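Local coordinates for protein putative metal-dependent phosphoesterase (Bifidobacterium adolescentis, PDB 3O0F) that hydrolyses phosphate esters at an active site holding two irons and a zinc, next to which AMP is bound, at residues T74-V79 and S101-T106; L111-R116 and I178-P183; I144-I149 and D168-K173. One frame throughout, in Å; residues are numbered along the deposited sequence.

Contact 1 of 3, residues T74-V79 and S101-T106; sequences TEITAV and SMFANT. With FE (Fe (III) ion), chain D; FE (Fe (III) ion), chain E.
I76 meets the ring of F103 where strand 70-80 packs against helix 97-124, a strand-to-helix layer of the kind expected in the PHP domain's distorted alpha/beta barrel. The CD1 methyl of I76 lies in the ring plane at the edge of F103, 3.8 Å from CE1. CG1 of I76 reaches the same ring carbon more obliquely. Because CG1 stands anti to the carbonyl carbon (chi1 -54°), the opposite branch, CG2, is left to meet M102, present as selenomethionine, 3.8 Å from its CE. T74 adds its methyl, CG2, 3.8 Å from CZ of F103. With an alanine here in place of I76, the F103 edge and the M102 methyl would probably lose their common partner, and a gap would open between strand and helix.

Further along, T77 and T106 hardly touch directly; a water joins them, donating to the backbone O of T77 at 2.9 Å and accepting from OG1 of T106. The strand and helix axes differ in direction by 69°, so helix 97-124 crosses the strand rather than running along it. V188 and V192 of helix 185-194 extend the apolar layer, while OG1 of T74 bonds to Y92 and that of T77 to D51 and R110. The same strand carries a metal ligand directed away from the helix: E75, its carboxylate bridging two irons, with OE2 2.1 Å from one of them and a water linking both.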
loop_
_atom_site.group_PDB
_atom_site.type_symbol
_atom_site.label_atom_id
_atom_site.label_comp_id
_atom_site.label_asym_id
_atom_site.label_seq_id
_atom_site.Cartn_x
_atom_site.Cartn_y
_atom_site.Cartn_z
ATOM N N THR A 74 3.049 -5.866 -2.483
ATOM C CA THR A 74 2.183 -4.984 -3.286
ATOM C C THR A 74 1.017 -4.587 -2.394
ATOM O O THR A 74 0.516 -5.418 -1.639
ATOM C CB THR A 74 1.615 -5.708 -4.497
ATOM O OG1 THR A 74 2.654 -6.066 -5.397
ATOM C CG2 THR A 74 0.574 -4.819 -5.233
ATOM N N GLU A 75 0.557 -3.343 -2.462
ATOM C CA GLU A 75 -0.660 -2.963 -1.744
ATOM C C GLU A 75 -1.791 -2.938 -2.775
ATOM O O GLU A 75 -1.777 -2.179 -3.740
ATOM C CB GLU A 75 -0.518 -1.603 -1.036
ATOM C CG GLU A 75 -1.779 -1.255 -0.323
ATOM C CD GLU A 75 -1.661 -0.077 0.647
ATOM O OE1 GLU A 75 -0.673 0.598 0.601
ATOM O OE2 GLU A 75 -2.543 0.086 1.518
ATOM N N ILE A 76 -2.757 -3.816 -2.582
ATOM C CA ILE A 76 -3.791 -4.019 -3.574
ATOM C C ILE A 76 -5.031 -3.249 -3.144
ATOM O O ILE A 76 -5.548 -3.441 -2.023
ATOM C CB ILE A 76 -4.149 -5.514 -3.735
ATOM C CG1 ILE A 76 -2.880 -6.320 -4.029
ATOM C CG2 ILE A 76 -5.216 -5.707 -4.853
ATOM C CD1 ILE A 76 -3.086 -7.828 -4.089
ATOM N N THR A 77 -5.525 -2.435 -4.070
ATOM C CA THR A 77 -6.752 -1.670 -3.862
ATOM C C THR A 77 -7.968 -2.599 -3.992
ATOM O O THR A 77 -8.092 -3.318 -4.975
ATOM C CB THR A 77 -6.850 -0.546 -4.967
ATOM O OG1 THR A 77 -5.596 0.131 -5.089
ATOM C CG2 THR A 77 -7.943 0.500 -4.667
ATOM N N ALA A 78 -8.854 -2.589 -3.011
ATOM C CA ALA A 78 -9.968 -3.479 -2.992
ATOM C C ALA A 78 -11.178 -2.825 -2.303
ATOM O O ALA A 78 -11.067 -1.733 -1.746
ATOM C CB ALA A 78 -9.582 -4.832 -2.322
ATOM N N VAL A 79 -12.325 -3.489 -2.389
ATOM C CA VAL A 79 -13.549 -3.022 -1.745
ATOM C C VAL A 79 -14.321 -4.183 -1.145
ATOM O O VAL A 79 -14.340 -5.276 -1.706
ATOM C CB VAL A 79 -14.481 -2.245 -2.740
ATOM C CG1 VAL A 79 -14.777 -3.079 -3.988
ATOM C CG2 VAL A 79 -15.780 -1.867 -2.049
ATOM N N SER A 101 -3.282 -9.728 -14.497
ATOM C CA SER A 101 -4.334 -9.082 -15.231
ATOM C C SER A 101 -5.225 -8.258 -14.289
ATOM O O SER A 101 -5.723 -7.221 -14.668
ATOM C CB SER A 101 -5.119 -10.111 -16.021
ATOM O OG SER A 101 -6.075 -10.700 -15.198
HETATM N N MSE A 102 -5.423 -8.709 -13.056
HETATM C CA MSE A 102 -6.162 -7.897 -12.092
HETATM C C MSE A 102 -5.460 -6.549 -11.814
HETATM O O MSE A 102 -6.113 -5.497 -11.734
HETATM C CB MSE A 102 -6.267 -8.636 -10.790
HETATM C CG MSE A 102 -7.007 -7.850 -9.739
HETATM SE SE MSE A 102 -7.281 -8.962 -8.173
HETATM C CE MSE A 102 -5.644 -8.605 -7.288
ATOM N N PHE A 103 -4.142 -6.585 -11.646
ATOM C CA PHE A 103 -3.380 -5.316 -11.545
ATOM C C PHE A 103 -3.470 -4.441 -12.788
ATOM O O PHE A 103 -3.591 -3.222 -12.663
ATOM C CB PHE A 103 -1.915 -5.517 -11.230
ATOM C CG PHE A 103 -1.635 -6.196 -9.911
ATOM C CD1 PHE A 103 -2.560 -6.227 -8.892
ATOM C CD2 PHE A 103 -0.392 -6.757 -9.691
ATOM C CE1 PHE A 103 -2.272 -6.847 -7.695
ATOM C CE2 PHE A 103 -0.095 -7.372 -8.506
ATOM C CZ PHE A 103 -1.028 -7.408 -7.499
ATOM N N ALA A 104 -3.381 -5.034 -13.972
ATOM C CA ALA A 104 -3.423 -4.262 -15.211
ATOM C C ALA A 104 -4.781 -3.577 -15.293
ATOM O O ALA A 104 -4.857 -2.404 -15.658
ATOM C CB ALA A 104 -3.182 -5.152 -16.474
ATOM N N ASN A 105 -5.840 -4.295 -14.931
ATOM C CA ASN A 105 -7.172 -3.733 -14.945
ATOM C C ASN A 105 -7.291 -2.609 -13.937
ATOM O O ASN A 105 -7.917 -1.589 -14.225
ATOM C CB ASN A 105 -8.247 -4.771 -14.620
ATOM C CG ASN A 105 -8.348 -5.875 -15.663
ATOM O OD1 ASN A 105 -7.870 -5.727 -16.774
ATOM N ND2 ASN A 105 -8.963 -6.995 -15.297
ATOM N N THR A 106 -6.726 -2.779 -12.748
ATOM C CA THR A 106 -6.845 -1.708 -11.732
ATOM C C THR A 106 -6.053 -0.481 -12.155
ATOM O O THR A 106 -6.504 0.640 -11.959
ATOM C CB THR A 106 -6.387 -2.130 -10.349
ATOM O OG1 THR A 106 -7.237 -3.188 -9.885
ATOM C CG2 THR A 106 -6.461 -0.941 -9.375
HETATM FE FE FE D . -3.298 1.944 2.298
HETATM FE FE FE E . 0.149 2.003 2.014
HETATM O O HOH W 1 -6.524 -3.743 -7.345
HETATM O O HOH W 2 -1.533 2.144 3.234
#

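Contact 2 of 3, residues L111-R116 and I178-P183; sequences LRRTKR and IPTPSP. With AMP (adenosine monophosphate), chain B.
The side chains of R113 and I178 lie alongside each other, pointing opposite ways, and this side-by-side contact joins helix 97-124 to the loop ahead of helix 185-194 beside the AMP phosphate. CG of R113 stands anti to its own amide nitrogen (chi1 -159°), and bends at the next two torsions lay the chain along I178. Its CD lies against CB of I178 at 3.7 Å. Beyond this, NH1 donates to the backbone O of I178 at 2.8 Å, nearly straight at the hydrogen (174°) and within the guanidinium plane, so the group is held edge-on to the carbonyl.

T180 comes at R113 from a different side. Its side chain crosses at about a right angle and sets OG1 3.2 Å above the guanidinium plane, over the centre, close to NE and NH2 without bonding to either. The rest of the edge serves the ligand: NH2 of R113 donates to O2P of AMP at 2.6 Å, and a weak, longer bond runs from NH1 to O3P. R116 crosses I178, its CB 3.8 Å from CD1 while its guanidinium presents a face to that same methyl.

The general lesson is one of second-shell positioning. A main-chain carbonyl helps fix the rotation of R113, and the oxygens at its edge and over its face would probably help stabilise the positive charge that it offers, together with R110 and R146, to the phosphate.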
loop_
_atom_site.group_PDB
_atom_site.type_symbol
_atom_site.label_atom_id
_atom_site.label_comp_id
_atom_site.label_asym_id
_atom_site.label_seq_id
_atom_site.Cartn_x
_atom_site.Cartn_y
_atom_site.Cartn_z
ATOM N N LEU A 111 -6.041 5.029 -14.156
ATOM C CA LEU A 111 -5.663 6.003 -15.160
ATOM C C LEU A 111 -6.888 6.755 -15.700
ATOM O O LEU A 111 -6.879 7.989 -15.790
ATOM C CB LEU A 111 -4.971 5.314 -16.327
ATOM C CG LEU A 111 -4.353 6.241 -17.372
ATOM C CD1 LEU A 111 -3.361 7.131 -16.651
ATOM C CD2 LEU A 111 -3.673 5.468 -18.522
ATOM N N ARG A 112 -7.918 5.994 -16.047
ATOM C CA ARG A 112 -9.135 6.530 -16.618
ATOM C C ARG A 112 -9.827 7.480 -15.654
ATOM O O ARG A 112 -10.237 8.573 -16.030
ATOM C CB ARG A 112 -10.074 5.374 -16.940
ATOM C CG ARG A 112 -11.165 5.736 -17.900
ATOM C CD ARG A 112 -11.958 4.512 -18.310
ATOM N NE ARG A 112 -13.233 4.460 -17.618
ATOM C CZ ARG A 112 -14.247 5.269 -17.898
ATOM N NH1 ARG A 112 -14.114 6.185 -18.843
ATOM N NH2 ARG A 112 -15.385 5.164 -17.234
ATOM N N ARG A 113 -9.941 7.031 -14.408
ATOM C CA ARG A 113 -10.560 7.776 -13.332
ATOM C C ARG A 113 -9.811 9.078 -13.017
ATOM O O ARG A 113 -10.417 10.126 -12.719
ATOM C CB ARG A 113 -10.505 6.885 -12.089
ATOM C CG ARG A 113 -11.460 7.154 -10.978
ATOM C CD ARG A 113 -10.951 8.078 -9.867
ATOM N NE ARG A 113 -9.584 7.889 -9.437
ATOM C CZ ARG A 113 -9.161 7.890 -8.165
ATOM N NH1 ARG A 113 -9.976 8.037 -7.124
ATOM N NH2 ARG A 113 -7.877 7.717 -7.940
ATOM N N THR A 114 -8.485 8.976 -13.005
ATOM C CA THR A 114 -7.646 10.061 -12.527
ATOM C C THR A 114 -7.636 11.153 -13.601
ATOM O O THR A 114 -7.685 12.331 -13.281
ATOM C CB THR A 114 -6.244 9.530 -12.108
ATOM O OG1 THR A 114 -6.401 8.597 -11.016
ATOM C CG2 THR A 114 -5.326 10.662 -11.628
ATOM N N LYS A 115 -7.658 10.743 -14.867
ATOM C CA LYS A 115 -7.822 11.677 -15.981
ATOM C C LYS A 115 -9.152 12.427 -15.866
ATOM O O LYS A 115 -9.196 13.629 -16.031
ATOM C CB LYS A 115 -7.799 10.950 -17.322
ATOM C CG LYS A 115 -6.442 10.561 -17.828
ATOM C CD LYS A 115 -6.554 9.861 -19.202
ATOM C CE LYS A 115 -5.203 9.768 -19.916
ATOM N NZ LYS A 115 -5.162 8.634 -20.888
ATOM N N ARG A 116 -10.238 11.717 -15.571
ATOM C CA ARG A 116 -11.563 12.366 -15.535
ATOM C C ARG A 116 -11.620 13.343 -14.376
ATOM O O ARG A 116 -12.181 14.408 -14.510
ATOM C CB ARG A 116 -12.713 11.349 -15.469
ATOM C CG ARG A 116 -13.125 10.797 -16.860
ATOM C CD ARG A 116 -14.279 9.780 -16.805
ATOM N NE ARG A 116 -13.862 8.517 -16.179
ATOM C CZ ARG A 116 -14.535 7.851 -15.229
ATOM N NH1 ARG A 116 -15.717 8.299 -14.785
ATOM N NH2 ARG A 116 -14.023 6.712 -14.725
ATOM N N ILE A 178 -13.858 11.057 -7.838
ATOM C CA ILE A 178 -14.476 9.854 -8.431
ATOM C C ILE A 178 -13.859 8.586 -7.789
ATOM O O ILE A 178 -12.661 8.543 -7.566
ATOM C CB ILE A 178 -14.257 9.809 -9.948
ATOM C CG1 ILE A 178 -14.704 11.127 -10.600
ATOM C CG2 ILE A 178 -14.994 8.612 -10.543
ATOM C CD1 ILE A 178 -14.463 11.204 -12.097
ATOM N N PRO A 179 -14.684 7.581 -7.430
ATOM C CA PRO A 179 -14.077 6.355 -6.902
ATOM C C PRO A 179 -13.472 5.501 -8.031
ATOM O O PRO A 179 -13.963 5.536 -9.181
ATOM C CB PRO A 179 -15.259 5.633 -6.210
ATOM C CG PRO A 179 -16.466 6.139 -6.853
ATOM C CD PRO A 179 -16.158 7.512 -7.437
ATOM N N THR A 180 -12.425 4.758 -7.727
ATOM C CA THR A 180 -11.872 3.831 -8.721
ATOM C C THR A 180 -12.615 2.489 -8.665
ATOM O O THR A 180 -12.724 1.912 -7.585
ATOM C CB THR A 180 -10.369 3.535 -8.505
ATOM O OG1 THR A 180 -9.620 4.749 -8.487
ATOM C CG2 THR A 180 -9.852 2.663 -9.641
ATOM N N PRO A 181 -13.086 1.972 -9.823
ATOM C CA PRO A 181 -13.615 0.584 -9.826
ATOM C C PRO A 181 -12.527 -0.383 -9.283
ATOM O O PRO A 181 -11.374 -0.327 -9.735
ATOM C CB PRO A 181 -13.906 0.302 -11.303
ATOM C CG PRO A 181 -14.031 1.689 -11.939
ATOM C CD PRO A 181 -13.082 2.568 -11.172
ATOM N N SER A 182 -12.882 -1.193 -8.292
ATOM C CA SER A 182 -11.923 -2.033 -7.584
ATOM C C SER A 182 -12.403 -3.453 -7.470
ATOM O O SER A 182 -13.607 -3.679 -7.335
ATOM C CB SER A 182 -11.752 -1.523 -6.158
ATOM O OG SER A 182 -11.052 -0.298 -6.174
ATOM N N PRO A 183 -11.464 -4.412 -7.423
ATOM C CA PRO A 183 -11.925 -5.786 -7.191
ATOM C C PRO A 183 -12.411 -5.975 -5.740
ATOM O O PRO A 183 -12.068 -5.171 -4.849
ATOM C CB PRO A 183 -10.677 -6.629 -7.467
ATOM C CG PRO A 183 -9.518 -5.710 -7.193
ATOM C CD PRO A 183 -10.007 -4.338 -7.635
HETATM P P AMP B . -6.563 6.937 -4.679
HETATM O O1P AMP B . -6.337 5.490 -4.436
HETATM O O2P AMP B . -6.085 7.297 -6.062
HETATM O O3P AMP B . -7.975 7.430 -4.358
HETATM O "O5'" AMP B . -5.585 7.721 -3.675
HETATM C "C5'" AMP B . -5.809 7.665 -2.288
HETATM C "C4'" AMP B . -4.496 7.322 -1.652
HETATM O "O4'" AMP B . -3.599 8.464 -1.577
HETATM C "C3'" AMP B . -4.703 6.807 -0.232
HETATM O "O3'" AMP B . -4.472 5.404 -0.219
HETATM C "C2'" AMP B . -3.561 7.536 0.454
HETATM O "O2'" AMP B . -3.219 7.384 1.832
HETATM C "C1'" AMP B . -2.623 8.103 -0.601
HETATM N N9 AMP B . -1.815 9.235 -0.112
HETATM C C8 AMP B . -0.530 9.435 -0.417
HETATM N N7 AMP B . -0.079 10.561 0.176
HETATM C C5 AMP B . -1.091 11.097 0.875
HETATM C C6 AMP B . -1.288 12.279 1.732
HETATM N N6 AMP B . -0.267 13.161 1.983
HETATM N N1 AMP B . -2.523 12.463 2.241
HETATM C C2 AMP B . -3.555 11.630 2.019
HETATM N N3 AMP B . -3.442 10.533 1.257
HETATM C C4 AMP B . -2.251 10.218 0.679
#

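Contact 3 of 3, residues I144-I149 and D168-K173; sequences IGRPHI and DAVSAK. With AMP (adenosine monophosphate), chain B.
R146 grips the backbone carbonyl of V170 side-on, two nitrogens, NE and NH2, on one oxygen, and so ties helix 146-155 to the type I beta turn D168-S171 in the AMP pocket. Both hydrogen bonds end on O of V170: NE donates at 3.2 Å, and NH2 at 3.1 Å, tilted 16° from the carbonyl plane. That oxygen lies in the guanidinium plane, so the pair of bonds fixes how the flat group is turned.

Apolar contacts back this grip. The R146 and V170 side chains pass in opposite directions, CB of R146 lying 3.6 Å from CG1 of V170. That branch is anti to the amide nitrogen (chi1 -171°); the other, CG2, turns to a looser contact with CG2 of I149. A165 and F166 of helix 162-166 flank the layer.

Bonds to the nucleotide form the third group. NH1 of R146 donates almost straight (173°) to O3P of AMP at 2.7 Å, using the part of the guanidinium edge that V170 does not occupy. The backbone N of R146 holds O2P as well, so one residue clasps two phosphate oxygens. P147 packs its ring against the ribose. G145, lacking a side chain, lets O2P come close to its CA; a beta carbon there would collide with this oxygen. H148 steadies the glycine: its ND1 accepts from N of G145 at 3.2 Å, while NE2 bonds to O of S24.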
loop_
_atom_site.group_PDB
_atom_site.type_symbol
_atom_site.label_atom_id
_atom_site.label_comp_id
_atom_site.label_asym_id
_atom_site.label_seq_id
_atom_site.Cartn_x
_atom_site.Cartn_y
_atom_site.Cartn_z
ATOM N N ILE A 144 -0.853 5.303 -11.018
ATOM C CA ILE A 144 -1.302 6.673 -10.811
ATOM C C ILE A 144 -2.519 6.741 -9.881
ATOM O O ILE A 144 -3.330 5.823 -9.817
ATOM C CB ILE A 144 -1.714 7.279 -12.144
ATOM C CG1 ILE A 144 -1.654 8.817 -12.106
ATOM C CG2 ILE A 144 -3.131 6.792 -12.510
ATOM C CD1 ILE A 144 -1.757 9.488 -13.501
ATOM N N GLY A 145 -2.682 7.860 -9.195
ATOM C CA GLY A 145 -3.887 8.072 -8.421
ATOM C C GLY A 145 -3.967 9.503 -7.947
ATOM O O GLY A 145 -3.309 10.386 -8.495
ATOM N N ARG A 146 -4.777 9.730 -6.914
ATOM C CA ARG A 146 -4.934 11.090 -6.356
ATOM C C ARG A 146 -3.654 11.753 -5.853
ATOM O O ARG A 146 -3.526 12.976 -5.977
ATOM C CB ARG A 146 -6.046 11.123 -5.302
ATOM C CG ARG A 146 -7.451 11.045 -5.927
ATOM C CD ARG A 146 -8.397 10.307 -5.029
ATOM N NE ARG A 146 -8.636 10.993 -3.785
ATOM C CZ ARG A 146 -8.792 10.427 -2.591
ATOM N NH1 ARG A 146 -8.683 9.126 -2.406
ATOM N NH2 ARG A 146 -9.018 11.204 -1.544
ATOM N N PRO A 147 -2.701 10.996 -5.275
ATOM C CA PRO A 147 -1.483 11.690 -4.847
ATOM C C PRO A 147 -0.746 12.477 -5.921
ATOM O O PRO A 147 -0.171 13.504 -5.607
ATOM C CB PRO A 147 -0.595 10.553 -4.339
ATOM C CG PRO A 147 -1.544 9.584 -3.805
ATOM C CD PRO A 147 -2.689 9.592 -4.804
ATOM N N HIS A 148 -0.761 11.988 -7.159
ATOM C CA HIS A 148 -0.148 12.663 -8.269
ATOM C C HIS A 148 -0.903 13.925 -8.671
ATOM O O HIS A 148 -0.285 14.890 -9.073
ATOM C CB HIS A 148 0.016 11.708 -9.465
ATOM C CG HIS A 148 0.767 10.464 -9.108
ATOM N ND1 HIS A 148 0.134 9.306 -8.724
ATOM C CD2 HIS A 148 2.091 10.225 -8.992
ATOM C CE1 HIS A 148 1.037 8.406 -8.383
ATOM N NE2 HIS A 148 2.236 8.932 -8.569
ATOM N N ILE A 149 -2.227 13.907 -8.557
ATOM C CA ILE A 149 -3.021 15.120 -8.667
ATOM C C ILE A 149 -2.650 16.102 -7.550
ATOM O O ILE A 149 -2.400 17.276 -7.812
ATOM C CB ILE A 149 -4.554 14.877 -8.582
ATOM C CG1 ILE A 149 -5.035 13.849 -9.610
ATOM C CG2 ILE A 149 -5.315 16.214 -8.787
ATOM C CD1 ILE A 149 -6.570 13.648 -9.621
ATOM N N ASP A 168 -8.814 19.148 0.982
ATOM C CA ASP A 168 -9.685 20.039 0.212
ATOM C C ASP A 168 -10.090 19.438 -1.157
ATOM O O ASP A 168 -10.855 18.465 -1.196
ATOM C CB ASP A 168 -9.008 21.419 0.092
ATOM C CG ASP A 168 -9.936 22.512 -0.495
ATOM O OD1 ASP A 168 -11.149 22.283 -0.693
ATOM O OD2 ASP A 168 -9.439 23.619 -0.774
ATOM N N ALA A 169 -9.569 19.992 -2.257
ATOM C CA ALA A 169 -10.036 19.667 -3.606
ATOM C C ALA A 169 -9.922 18.185 -3.940
ATOM O O ALA A 169 -10.763 17.669 -4.640
ATOM C CB ALA A 169 -9.273 20.477 -4.640
ATOM N N VAL A 170 -8.889 17.522 -3.417
ATOM C CA VAL A 170 -8.591 16.123 -3.739
ATOM C C VAL A 170 -9.223 15.166 -2.709
ATOM O O VAL A 170 -9.153 13.964 -2.865
ATOM C CB VAL A 170 -7.063 15.901 -3.802
ATOM C CG1 VAL A 170 -6.742 14.535 -4.334
ATOM C CG2 VAL A 170 -6.409 16.988 -4.658
ATOM N N SER A 171 -9.843 15.721 -1.664
ATOM C CA SER A 171 -10.593 14.954 -0.673
ATOM C C SER A 171 -11.655 14.073 -1.305
ATOM O O SER A 171 -12.255 14.447 -2.308
ATOM C CB SER A 171 -11.304 15.914 0.296
ATOM O OG SER A 171 -11.966 15.172 1.300
ATOM N N ALA A 172 -11.916 12.921 -0.685
ATOM C CA ALA A 172 -12.996 12.028 -1.101
ATOM C C ALA A 172 -14.397 12.643 -0.951
ATOM O O ALA A 172 -15.323 12.272 -1.663
ATOM C CB ALA A 172 -12.898 10.684 -0.343
ATOM N N LYS A 173 -14.535 13.623 -0.059
ATOM C CA LYS A 173 -15.795 14.363 0.106
ATOM C C LYS A 173 -16.090 15.339 -1.047
ATOM O O LYS A 173 -17.247 15.721 -1.260
ATOM C CB LYS A 173 -15.777 15.150 1.419
ATOM C CG LYS A 173 -14.617 16.171 1.522
ATOM C CD LYS A 173 -15.056 17.583 1.962
ATOM C CE LYS A 173 -13.892 18.602 1.897
ATOM N NZ LYS A 173 -13.686 19.109 0.507
HETATM P P AMP B . -6.563 6.937 -4.679
HETATM O O1P AMP B . -6.337 5.490 -4.436
HETATM O O2P AMP B . -6.085 7.297 -6.062
HETATM O O3P AMP B . -7.975 7.430 -4.358
HETATM O "O5'" AMP B . -5.585 7.721 -3.675
HETATM C "C5'" AMP B . -5.809 7.665 -2.288
HETATM C "C4'" AMP B . -4.496 7.322 -1.652
HETATM O "O4'" AMP B . -3.599 8.464 -1.577
HETATM C "C3'" AMP B . -4.703 6.807 -0.232
HETATM O "O3'" AMP B . -4.472 5.404 -0.219
HETATM C "C2'" AMP B . -3.561 7.536 0.454
HETATM O "O2'" AMP B . -3.219 7.384 1.832
HETATM C "C1'" AMP B . -2.623 8.103 -0.601
HETATM N N9 AMP B . -1.815 9.235 -0.112
HETATM C C8 AMP B . -0.530 9.435 -0.417
HETATM N N7 AMP B . -0.079 10.561 0.176
HETATM C C5 AMP B . -1.091 11.097 0.875
HETATM C C6 AMP B . -1.288 12.279 1.732
HETATM N N6 AMP B . -0.267 13.161 1.983
HETATM N N1 AMP B . -2.523 12.463 2.241
HETATM C C2 AMP B . -3.555 11.630 2.019
HETATM N N3 AMP B . -3.442 10.533 1.257
HETATM C C4 AMP B . -2.251 10.218 0.679
#

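Overall arrangement
Contact 1 belongs to the core, where the central sheet meets helix 97-124, and is chiefly apolar. Contact 2 uses the same helix further on but is only partly buried, and contact 3, though buried, lies about as far out; both rely on arginines bonded to loop carbonyls. In sequence, contact 3 is nested inside the loop that contact 2 closes, and the two touch where NH1 of R113 packs 3.5 Å from CD of R146, both side chains turned to the same phosphate. Contacts 1 and 2 join through a probable hydrogen bond from N of V79 to O of P183. Among these three contacts, the metal ligand E75 sits on the core strand, whereas the phosphate ligands R113 and R146 sit on helices.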